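Local coordinates for lactate racemase apoprotein (Thermoanaerobacterium thermosaccharolyticum, PDB 2YJG) that interconverts the D- and L-isomers of lactate once loaded with its nickel-pincer nucleotide cofactor, at residues Asp19-Gly24 / Ser410-Ile415. Sequence-based numbering, arbitrary orientation.
Sequences DERIQG and SKINVI
Arg21 meets Ser410 through its guanidinium edge: NH2 donates to Ser410 O at 3.1 Å, near the guanidinium plane, and NE adds a weak bond to the same oxygen. Bends at chi2 (-63°) and chi3 (-54°) fold the chain back to put the group there, with Ile412 CD1 over one face, offset toward the rim. The backbones join in parallel fashion. Ile412 N gives a short but weak, bent bond to Arg21 O. Gln23 N donates to Ile412 O over 2.8 Å, the donor lying above the carbonyl plane. Val414 N reaches Gly24 O at 2.9 Å, almost straight at the hydrogen (178°). Segments 386 residues apart are thereby joined: strand 22-25 is an edge strand, within this chain, of a six-stranded parallel sheet whose other strands, 412-415 beside it, come from the later part of the sequence. On the flank, the aliphatic part of Lys411 crosses Gln23 at about a right angle, and Lys411 CD lies 3.4 Å from Ile22 O. Further out, Glu403 OE2 forms a salt bridge with Arg21 NH1, so a carboxylate as well as the Ser410 carbonyl holds the guanidinium, while strand 279-283 pairs with 412-415 and packs Ile279 and Ile281 against Ile412.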
# COMPACT_ATOMS: atom_id res chain seq x y z
N ASP A 19 -32.37 4.07 42.69
CA ASP A 19 -31.79 5.39 42.89
C ASP A 19 -31.26 5.61 44.31
O ASP A 19 -30.24 6.28 44.51
CB ASP A 19 -32.83 6.49 42.58
CG ASP A 19 -33.31 6.51 41.12
OD1 ASP A 19 -32.59 6.12 40.15
OD2 ASP A 19 -34.44 7.01 40.92
N GLU A 20 -31.92 5.04 45.31
CA GLU A 20 -31.53 5.24 46.72
C GLU A 20 -30.13 4.68 47.05
O GLU A 20 -29.48 5.14 47.99
CB GLU A 20 -32.57 4.67 47.70
CG GLU A 20 -32.88 3.17 47.57
CD GLU A 20 -33.10 2.43 48.92
OE1 GLU A 20 -32.82 2.95 50.02
OE2 GLU A 20 -33.53 1.26 48.89
N ARG A 21 -29.71 3.70 46.26
CA ARG A 21 -28.37 3.10 46.31
C ARG A 21 -27.24 3.89 45.61
O ARG A 21 -26.09 3.49 45.74
CB ARG A 21 -28.39 1.67 45.73
CG ARG A 21 -29.31 0.66 46.48
CD ARG A 21 -28.90 0.41 47.93
NE ARG A 21 -27.51 -0.01 48.08
CZ ARG A 21 -27.05 -1.22 47.80
NH1 ARG A 21 -27.87 -2.17 47.34
NH2 ARG A 21 -25.75 -1.48 47.96
N ILE A 22 -27.56 5.01 44.91
CA ILE A 22 -26.62 5.69 44.04
C ILE A 22 -26.06 6.93 44.68
O ILE A 22 -26.80 7.84 45.07
CB ILE A 22 -27.25 6.07 42.69
CG1 ILE A 22 -27.70 4.80 41.96
CG2 ILE A 22 -26.26 6.89 41.79
CD1 ILE A 22 -28.48 5.07 40.69
N GLN A 23 -24.74 6.98 44.79
CA GLN A 23 -24.09 8.16 45.22
C GLN A 23 -24.24 9.14 44.08
O GLN A 23 -25.01 10.14 44.16
CB GLN A 23 -22.62 7.89 45.62
CG GLN A 23 -21.94 9.06 46.28
CD GLN A 23 -22.44 9.36 47.66
OE1 GLN A 23 -22.34 8.54 48.56
NE2 GLN A 23 -23.00 10.58 47.84
N GLY A 24 -23.54 8.86 43.00
CA GLY A 24 -23.56 9.69 41.83
C GLY A 24 -23.35 8.79 40.60
O GLY A 24 -22.82 7.68 40.72
N SER A 410 -24.88 0.07 50.98
CA SER A 410 -23.80 1.01 50.70
C SER A 410 -24.13 1.88 49.50
O SER A 410 -24.50 1.33 48.48
CB SER A 410 -22.50 0.25 50.43
OG SER A 410 -22.06 -0.47 51.58
N LYS A 411 -24.00 3.21 49.57
CA LYS A 411 -24.19 3.99 48.32
C LYS A 411 -23.06 3.65 47.31
O LYS A 411 -21.97 3.32 47.71
CB LYS A 411 -24.37 5.50 48.52
CG LYS A 411 -25.80 5.90 48.98
CD LYS A 411 -26.31 7.22 48.42
CE LYS A 411 -26.57 8.25 49.51
NZ LYS A 411 -27.33 9.48 49.17
N ILE A 412 -23.37 3.74 46.03
CA ILE A 412 -22.58 3.18 44.97
C ILE A 412 -22.29 4.27 44.01
O ILE A 412 -23.21 5.00 43.57
CB ILE A 412 -23.37 2.09 44.17
CG1 ILE A 412 -23.82 0.95 45.06
CG2 ILE A 412 -22.55 1.52 42.98
CD1 ILE A 412 -24.95 0.11 44.43
N ASN A 413 -21.03 4.38 43.61
CA ASN A 413 -20.68 5.27 42.55
C ASN A 413 -20.81 4.53 41.23
O ASN A 413 -20.26 3.45 41.09
CB ASN A 413 -19.23 5.78 42.73
CG ASN A 413 -19.10 7.02 43.61
OD1 ASN A 413 -18.03 7.26 44.22
ND2 ASN A 413 -20.12 7.85 43.63
N VAL A 414 -21.47 5.11 40.22
CA VAL A 414 -21.59 4.49 38.88
C VAL A 414 -20.84 5.31 37.87
O VAL A 414 -21.13 6.48 37.67
CB VAL A 414 -23.08 4.34 38.41
CG1 VAL A 414 -23.16 3.66 37.01
CG2 VAL A 414 -23.88 3.53 39.47
N ILE A 415 -19.84 4.70 37.23
CA ILE A 415 -19.04 5.39 36.25
C ILE A 415 -19.22 4.57 34.97
O ILE A 415 -18.48 3.61 34.76
CB ILE A 415 -17.56 5.39 36.61
CG1 ILE A 415 -17.35 5.81 38.09
CG2 ILE A 415 -16.79 6.27 35.62
CD1 ILE A 415 -15.86 5.97 38.52